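Local atomic coordinates of protein Kinase A (Toxoplasma gondii, PDB entry 5J3U), a protein that binds cAMP in two cyclic nucleotide-binding domains and, as a protein kinase A regulatory chain, probably binds and inhibits the catalytic subunit. Residues E90-P98 against L114-K124; K154-E162 against A236-M247. One frame throughout, in Å; residues are numbered along the deposited sequence.

Contact 1 lies in the first cyclic nucleotide-binding domain, and contact 2 lies at the edge of the second. Their centres are about 23 Å apart and their nearest atoms about 7 Å, without touching. Contact 1 meets cAMP directly through Glu90 and Ala92. Contact 2 holds no ligand, but the side chain of Lys154 comes within about 9 Å of the cAMP bound in the first domain. Helix 116-138 connects the two places. It starts in contact 1, and farther along Tyr134 and Leu138 touch Leu159 and Val155 of contact 2. Helix 149-157, the next one in the chain, then leads into the second barrel.

Contact 1: E90-P98 against L114-K124; sequences ELALLYNAP and LGRDTFNAIVK. With CMP (adenosine-3',5'-cyclic-monophosphate), chain C.
Leu93, Leu94 and Asn96 meet Arg116, Phe119 and Lys124. This joins the phosphate-binding cassette of the first cyclic nucleotide-binding domain to the helix that follows its beta barrel. Glu90 faces the ligand, and its OE1 accepts a hydrogen bond from cAMP O2' at 2.6 Å. Ala92 works on two fronts. Its N donates to cAMP O2P at 3.0 Å, and its O accepts from Arg116 NH2 at 3.0 Å, a donor that stands well above the carbonyl plane. Arg116 NH2 also bonds to Gly55 O, and NE forms a salt bridge with Glu56. Leu93 fills the middle. Its CD1 lies over one face of the Arg116 guanidinium, toward the rim, 3.7 Å above the plane, while CB and CD2 pack against Phe119. Leu94 CD2 comes to the edge of that ring, 3.9 Å from CZ. Phe119 reaches both leucines with CG turned opposite its backbone N (chi1 180°). Leu58 of strand 57-61 also touches Leu93 and Phe119. From helix 116-138, the extended side chain of Lys124 brings NZ within 3.2 Å of both Leu93 O and Leu94 O. NZ bonds to each, in the carbonyl plane of Leu93 but well above that of Leu94. Asn96 follows the helix with positive phi and is modelled in two conformers. In one, OD1 lies 2.7 Å from Arg116 NH1, a weak and doubtful bond, with amide and guanidinium planes 37° apart.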
# COMPACT_ATOMS: atom_id res chain seq x y z
N GLU A 90 -14.24 3.75 3.71
CA GLU A 90 -13.77 2.80 4.75
C GLU A 90 -13.76 3.40 6.17
O GLU A 90 -13.85 2.67 7.18
CB GLU A 90 -12.36 2.26 4.39
CG GLU A 90 -11.16 3.13 4.78
CD GLU A 90 -10.98 4.42 3.99
OE1 GLU A 90 -11.87 4.89 3.20
OE2 GLU A 90 -9.88 5.00 4.17
N LEU A 91 -13.65 4.73 6.26
CA LEU A 91 -13.53 5.35 7.58
C LEU A 91 -14.75 5.12 8.44
O LEU A 91 -14.61 4.80 9.60
CB LEU A 91 -13.20 6.86 7.49
CG LEU A 91 -11.96 7.24 6.71
CD1 LEU A 91 -11.78 8.75 6.66
CD2 LEU A 91 -10.75 6.56 7.39
N ALA A 92 -15.95 5.25 7.88
CA ALA A 92 -17.18 5.02 8.64
C ALA A 92 -17.26 3.59 9.17
O ALA A 92 -17.83 3.33 10.24
CB ALA A 92 -18.37 5.31 7.77
N LEU A 93 -16.67 2.67 8.43
CA LEU A 93 -16.62 1.25 8.84
C LEU A 93 -15.48 1.03 9.85
O LEU A 93 -15.63 0.32 10.85
CB LEU A 93 -16.45 0.36 7.61
CG LEU A 93 -17.76 -0.07 6.92
CD1 LEU A 93 -18.67 1.12 6.63
CD2 LEU A 93 -17.46 -0.91 5.65
N LEU A 94 -14.32 1.63 9.59
CA LEU A 94 -13.18 1.43 10.54
C LEU A 94 -13.46 2.03 11.91
O LEU A 94 -13.12 1.42 12.92
CB LEU A 94 -11.89 2.03 10.03
CG LEU A 94 -11.07 1.26 9.03
CD1 LEU A 94 -9.98 2.20 8.50
CD2 LEU A 94 -10.45 0.00 9.65
N TYR A 95 -14.09 3.19 11.95
CA TYR A 95 -14.24 3.94 13.21
C TYR A 95 -15.67 4.06 13.72
O TYR A 95 -15.89 4.69 14.75
CB TYR A 95 -13.56 5.32 13.06
CG TYR A 95 -12.12 5.19 12.61
CD1 TYR A 95 -11.16 4.58 13.42
CD2 TYR A 95 -11.71 5.64 11.37
CE1 TYR A 95 -9.85 4.42 13.01
CE2 TYR A 95 -10.41 5.48 10.96
CZ TYR A 95 -9.48 4.89 11.78
OH TYR A 95 -8.20 4.75 11.32
N ASN A 96 -16.65 3.46 13.03
CA ASN A 96 -18.06 3.50 13.45
C ASN A 96 -18.58 4.95 13.60
O ASN A 96 -19.20 5.33 14.59
CB ASN A 96 -18.27 2.65 14.71
CG ASN A 96 -18.10 1.18 14.41
OD1 ASN A 96 -18.38 0.73 13.31
ND2 ASN A 96 -17.63 0.42 15.39
N ALA A 97 -18.34 5.73 12.56
CA ALA A 97 -18.62 7.15 12.57
C ALA A 97 -19.41 7.53 11.32
O ALA A 97 -19.41 6.80 10.34
CB ALA A 97 -17.31 7.90 12.59
N PRO A 98 -20.06 8.71 11.35
CA PRO A 98 -20.76 9.11 10.16
C PRO A 98 -19.77 9.35 9.03
O PRO A 98 -18.57 9.59 9.27
CB PRO A 98 -21.48 10.42 10.59
CG PRO A 98 -21.49 10.39 12.08
CD PRO A 98 -20.18 9.74 12.41
N LEU A 114 -18.51 -3.43 -0.70
CA LEU A 114 -18.42 -4.38 0.37
C LEU A 114 -19.25 -3.92 1.55
O LEU A 114 -19.06 -2.79 2.08
CB LEU A 114 -16.96 -4.52 0.86
CG LEU A 114 -16.70 -5.54 1.98
CD1 LEU A 114 -17.01 -6.98 1.57
CD2 LEU A 114 -15.26 -5.49 2.43
N GLY A 115 -20.12 -4.80 2.03
CA GLY A 115 -20.96 -4.48 3.19
C GLY A 115 -20.24 -4.48 4.52
O GLY A 115 -19.21 -5.12 4.71
N ARG A 116 -20.77 -3.68 5.43
CA ARG A 116 -20.23 -3.52 6.77
C ARG A 116 -20.10 -4.85 7.52
O ARG A 116 -19.11 -5.07 8.24
CB ARG A 116 -21.09 -2.54 7.57
CG ARG A 116 -20.72 -2.45 9.03
CD ARG A 116 -21.66 -1.55 9.80
NE ARG A 116 -21.43 -0.13 9.53
CZ ARG A 116 -20.51 0.64 10.13
NH1 ARG A 116 -19.65 0.13 11.02
NH2 ARG A 116 -20.44 1.95 9.83
N ASP A 117 -21.10 -5.74 7.39
CA ASP A 117 -21.05 -6.99 8.14
C ASP A 117 -19.87 -7.87 7.69
O ASP A 117 -19.13 -8.41 8.53
CB ASP A 117 -22.38 -7.76 8.09
CG ASP A 117 -23.51 -7.08 8.91
OD1 ASP A 117 -23.23 -6.25 9.83
OD2 ASP A 117 -24.68 -7.40 8.63
N THR A 118 -19.65 -7.95 6.40
CA THR A 118 -18.54 -8.77 5.88
C THR A 118 -17.21 -8.11 6.25
O THR A 118 -16.28 -8.77 6.67
CB THR A 118 -18.67 -9.01 4.37
OG1 THR A 118 -19.93 -9.67 4.14
CG2 THR A 118 -17.52 -9.89 3.84
N PHE A 119 -17.15 -6.80 6.09
CA PHE A 119 -15.97 -6.07 6.53
C PHE A 119 -15.63 -6.32 8.01
O PHE A 119 -14.48 -6.64 8.36
CB PHE A 119 -16.13 -4.59 6.24
CG PHE A 119 -14.96 -3.78 6.67
CD1 PHE A 119 -13.82 -3.72 5.87
CD2 PHE A 119 -14.98 -3.11 7.87
CE1 PHE A 119 -12.71 -2.95 6.26
CE2 PHE A 119 -13.87 -2.36 8.28
CZ PHE A 119 -12.76 -2.29 7.47
N ASN A 120 -16.64 -6.22 8.86
CA ASN A 120 -16.46 -6.51 10.29
C ASN A 120 -16.03 -7.89 10.57
O ASN A 120 -15.14 -8.09 11.37
CB ASN A 120 -17.73 -6.19 11.12
CG ASN A 120 -17.93 -4.70 11.31
OD1 ASN A 120 -17.04 -3.90 11.00
ND2 ASN A 120 -19.11 -4.33 11.77
N ALA A 121 -16.63 -8.87 9.90
CA ALA A 121 -16.29 -10.28 10.14
C ALA A 121 -14.89 -10.70 9.66
O ALA A 121 -14.21 -11.44 10.35
CB ALA A 121 -17.34 -11.15 9.47
N ILE A 122 -14.48 -10.26 8.48
CA ILE A 122 -13.29 -10.81 7.79
C ILE A 122 -12.08 -9.87 7.81
O ILE A 122 -10.95 -10.36 7.93
CB ILE A 122 -13.59 -11.11 6.32
CG1 ILE A 122 -14.84 -12.02 6.18
CG2 ILE A 122 -12.37 -11.70 5.59
CD1 ILE A 122 -14.63 -13.43 6.72
N VAL A 123 -12.33 -8.56 7.70
CA VAL A 123 -11.27 -7.57 7.45
C VAL A 123 -10.82 -6.70 8.62
O VAL A 123 -9.65 -6.45 8.76
CB VAL A 123 -11.67 -6.59 6.34
CG1 VAL A 123 -10.42 -5.85 5.82
CG2 VAL A 123 -12.30 -7.30 5.17
N LYS A 124 -11.76 -6.24 9.43
CA LYS A 124 -11.56 -5.08 10.32
C LYS A 124 -10.45 -5.35 11.37
O LYS A 124 -9.52 -4.57 11.49
CB LYS A 124 -12.86 -4.68 11.00
CG LYS A 124 -12.72 -3.46 11.89
CD LYS A 124 -14.03 -3.02 12.50
CE LYS A 124 -13.75 -1.91 13.50
NZ LYS A 124 -14.95 -1.04 13.65
P CMP C . -16.02 7.70 4.89
O1P CMP C . -15.96 8.81 5.98
O2P CMP C . -16.73 6.44 5.29
O5' CMP C . -16.83 8.44 3.71
C5' CMP C . -16.20 9.56 3.09
C4' CMP C . -14.86 9.11 2.54
O4' CMP C . -14.12 10.05 1.83
C3' CMP C . -13.96 8.60 3.63
O3' CMP C . -14.57 7.45 4.22
C2' CMP C . -12.72 8.41 2.81
O2' CMP C . -12.71 7.16 2.16
C1' CMP C . -12.79 9.54 1.79
N9 CMP C . -11.84 10.64 2.08
C8 CMP C . -10.80 10.99 1.25
N7 CMP C . -10.08 12.01 1.82
C5 CMP C . -10.62 12.27 2.99
C6 CMP C . -10.31 13.24 4.07
N6 CMP C . -9.27 14.10 3.96
N1 CMP C . -11.11 13.21 5.13
C2 CMP C . -12.16 12.35 5.30
N3 CMP C . -12.51 11.45 4.35
C4 CMP C . -11.79 11.38 3.19

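Contact 2: K154-E162 against A236-M247; sequences KVADALRTE and ACLERKSFKRLM
Arg160 pairs with Cys237 across two antiparallel strands of the second cyclic nucleotide-binding domain, a beta barrel with helices at its ends. Arg160 N donates to Cys237 O at 3.0 Å, nearly straight at 167°. Cys237 N returns a bond to Arg160 O at 2.8 Å. Next to this pair, helix 149-157, which leads into the first strand, packs on helix 240-246, which leaves the second. Leu246 does much of that packing. Its CB lies 4.2 Å from Val155 CG2, and the two side chains lie alongside with their tips pointing opposite ways. CG sits opposite the carbonyl carbon (chi1 -60°), and from there the two methyls divide. CD1 goes to the backbone, 3.5 Å from Lys154 O, and also meets the methyl of Ala158, 3.8 Å from its CB. CD2 touches the base of the lysine, 4.1 Å from Lys154 CB. Leu238 CD1 also packs on Ala158 CB, and Met247 SD approaches Val155 CG2. On the side of the sheet where Arg160 and Cys237 project, the side chain of Glu162 lies along Cys237 SG. To Glu239 the guanidinium of Arg160 makes a long salt bridge, NH1 3.7 Å from OE1. The stronger hold is the hydrogen bond from its NE to Gln18 O. A water in the guanidinium plane accepts from Arg160 NH1 and donates to Cys237 O. A second water donates to Ala158 O, at 2.7 Å from that oxygen, and accepts from Glu239 N at the N-cap of helix 240-246.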
# COMPACT_ATOMS: atom_id res chain seq x y z
N LYS A 154 2.17 7.52 9.90
CA LYS A 154 1.81 7.74 8.50
C LYS A 154 2.51 6.81 7.52
O LYS A 154 1.91 6.33 6.59
CB LYS A 154 2.00 9.20 8.09
CG LYS A 154 1.00 10.11 8.78
CD LYS A 154 -0.38 10.01 8.13
CE LYS A 154 -1.54 9.93 9.12
NZ LYS A 154 -2.79 10.64 8.69
N VAL A 155 3.79 6.54 7.79
CA VAL A 155 4.57 5.57 7.00
C VAL A 155 3.93 4.19 7.18
O VAL A 155 3.65 3.50 6.20
CB VAL A 155 6.07 5.57 7.46
CG1 VAL A 155 6.86 4.50 6.73
CG2 VAL A 155 6.76 6.91 7.25
N ALA A 156 3.65 3.81 8.43
CA ALA A 156 3.02 2.51 8.74
C ALA A 156 1.71 2.30 7.95
O ALA A 156 1.46 1.19 7.44
CB ALA A 156 2.78 2.36 10.27
N ASP A 157 0.92 3.36 7.83
CA ASP A 157 -0.34 3.38 7.07
C ASP A 157 -0.17 3.21 5.56
O ASP A 157 -1.10 2.87 4.90
CB ASP A 157 -1.06 4.72 7.28
CG ASP A 157 -1.72 4.84 8.65
OD1 ASP A 157 -1.84 3.83 9.37
OD2 ASP A 157 -2.07 5.98 9.05
N ALA A 158 1.03 3.44 5.03
CA ALA A 158 1.35 3.27 3.60
C ALA A 158 2.19 2.00 3.24
O ALA A 158 2.71 1.86 2.09
CB ALA A 158 2.12 4.49 3.14
N LEU A 159 2.38 1.11 4.20
CA LEU A 159 3.14 -0.14 3.97
C LEU A 159 2.29 -1.30 3.47
O LEU A 159 1.12 -1.43 3.88
CB LEU A 159 3.83 -0.58 5.25
CG LEU A 159 4.91 0.34 5.76
CD1 LEU A 159 5.55 -0.19 7.01
CD2 LEU A 159 6.01 0.58 4.72
N ARG A 160 2.87 -2.10 2.58
CA ARG A 160 2.35 -3.42 2.18
C ARG A 160 3.39 -4.46 2.51
O ARG A 160 4.52 -4.09 2.83
CB ARG A 160 2.01 -3.45 0.70
CG ARG A 160 0.95 -2.45 0.31
CD ARG A 160 0.86 -2.41 -1.21
NE ARG A 160 -0.14 -1.51 -1.72
CZ ARG A 160 0.00 -0.20 -1.94
NH1 ARG A 160 1.13 0.46 -1.64
NH2 ARG A 160 -1.04 0.48 -2.43
N THR A 161 2.99 -5.72 2.61
CA THR A 161 3.92 -6.82 2.93
C THR A 161 4.00 -7.75 1.77
O THR A 161 2.97 -8.05 1.16
CB THR A 161 3.51 -7.57 4.20
OG1 THR A 161 3.70 -6.67 5.31
CG2 THR A 161 4.33 -8.80 4.44
N GLU A 162 5.18 -8.22 1.46
CA GLU A 162 5.36 -9.26 0.43
C GLU A 162 6.33 -10.35 0.97
O GLU A 162 7.24 -10.03 1.72
CB GLU A 162 5.98 -8.67 -0.83
CG GLU A 162 5.09 -7.65 -1.52
CD GLU A 162 5.68 -7.08 -2.82
OE1 GLU A 162 6.79 -7.49 -3.24
OE2 GLU A 162 5.01 -6.17 -3.39
N ALA A 236 8.43 -5.36 4.22
CA ALA A 236 7.55 -4.20 4.17
C ALA A 236 7.95 -3.36 2.97
O ALA A 236 9.18 -3.09 2.77
CB ALA A 236 7.63 -3.41 5.46
N CYS A 237 6.95 -2.80 2.29
CA CYS A 237 7.15 -2.16 0.97
C CYS A 237 6.47 -0.80 1.00
O CYS A 237 5.30 -0.73 1.38
CB CYS A 237 6.48 -2.99 -0.12
SG CYS A 237 6.95 -4.72 -0.13
N LEU A 238 7.20 0.24 0.63
CA LEU A 238 6.72 1.63 0.55
C LEU A 238 6.94 2.15 -0.88
O LEU A 238 8.07 2.17 -1.37
CB LEU A 238 7.51 2.48 1.50
CG LEU A 238 7.06 3.90 1.78
CD1 LEU A 238 5.71 3.91 2.49
CD2 LEU A 238 8.10 4.68 2.56
N GLU A 239 5.86 2.53 -1.55
CA GLU A 239 5.93 3.05 -2.92
C GLU A 239 6.59 4.39 -3.00
O GLU A 239 6.57 5.14 -2.07
CB GLU A 239 4.54 3.20 -3.52
CG GLU A 239 3.86 1.89 -3.81
CD GLU A 239 2.54 2.09 -4.54
OE1 GLU A 239 1.82 3.04 -4.20
OE2 GLU A 239 2.22 1.27 -5.43
N ARG A 240 7.19 4.68 -4.15
CA ARG A 240 7.94 5.91 -4.41
C ARG A 240 7.26 7.19 -3.97
O ARG A 240 7.85 8.05 -3.27
CB ARG A 240 8.19 5.97 -5.93
CG ARG A 240 8.77 7.28 -6.42
CD ARG A 240 8.94 7.24 -7.93
NE ARG A 240 10.11 6.45 -8.30
CZ ARG A 240 11.36 6.87 -8.21
NH1 ARG A 240 11.64 8.07 -7.77
NH2 ARG A 240 12.35 6.06 -8.56
N LYS A 241 5.98 7.32 -4.34
CA LYS A 241 5.24 8.52 -4.02
C LYS A 241 5.12 8.69 -2.50
O LYS A 241 5.30 9.78 -2.01
CB LYS A 241 3.86 8.52 -4.65
CG LYS A 241 3.21 9.88 -4.54
CD LYS A 241 1.98 9.97 -5.42
CE LYS A 241 2.33 10.07 -6.90
NZ LYS A 241 1.14 10.57 -7.67
N SER A 242 4.83 7.61 -1.78
CA SER A 242 4.77 7.66 -0.31
C SER A 242 6.11 7.92 0.31
O SER A 242 6.21 8.61 1.31
CB SER A 242 4.22 6.36 0.28
OG SER A 242 3.03 6.06 -0.35
N PHE A 243 7.16 7.32 -0.25
CA PHE A 243 8.50 7.58 0.23
C PHE A 243 8.86 9.07 0.17
O PHE A 243 9.34 9.68 1.15
CB PHE A 243 9.50 6.76 -0.60
CG PHE A 243 10.94 6.94 -0.23
CD1 PHE A 243 11.72 7.93 -0.85
CD2 PHE A 243 11.58 6.02 0.60
CE1 PHE A 243 13.05 8.05 -0.54
CE2 PHE A 243 12.93 6.14 0.87
CZ PHE A 243 13.67 7.15 0.31
N LYS A 244 8.63 9.65 -1.00
CA LYS A 244 8.91 11.08 -1.20
C LYS A 244 8.03 11.97 -0.29
O LYS A 244 8.51 12.94 0.26
CB LYS A 244 8.66 11.43 -2.64
CG LYS A 244 9.62 10.86 -3.65
CD LYS A 244 10.98 11.50 -3.62
CE LYS A 244 11.89 10.80 -4.67
NZ LYS A 244 13.27 11.35 -4.76
N ARG A 245 6.77 11.60 -0.09
CA ARG A 245 5.84 12.48 0.64
C ARG A 245 5.82 12.29 2.15
O ARG A 245 5.32 13.18 2.85
CB ARG A 245 4.46 12.34 0.09
CG ARG A 245 4.40 12.91 -1.30
CD ARG A 245 3.04 12.74 -1.88
NE ARG A 245 2.98 13.39 -3.18
CZ ARG A 245 1.91 13.43 -3.95
NH1 ARG A 245 0.74 12.89 -3.55
NH2 ARG A 245 2.00 14.06 -5.12
N LEU A 246 6.33 11.15 2.64
CA LEU A 246 6.22 10.79 4.05
C LEU A 246 7.55 10.66 4.80
O LEU A 246 7.56 10.75 6.04
CB LEU A 246 5.48 9.46 4.18
CG LEU A 246 4.06 9.35 3.64
CD1 LEU A 246 3.53 7.95 3.89
CD2 LEU A 246 3.15 10.37 4.29
N MET A 247 8.66 10.48 4.09
CA MET A 247 9.93 10.17 4.78
C MET A 247 10.63 11.42 5.26
O MET A 247 11.52 11.34 6.08
CB MET A 247 10.86 9.33 3.91
CG MET A 247 10.32 7.92 3.61
SD MET A 247 10.51 6.82 5.05
CE MET A 247 12.25 6.49 4.86
O HOH W 1 3.23 2.90 -0.31
O HOH W 2 3.53 -0.32 -0.78
O HOH W 3 1.15 3.54 -1.91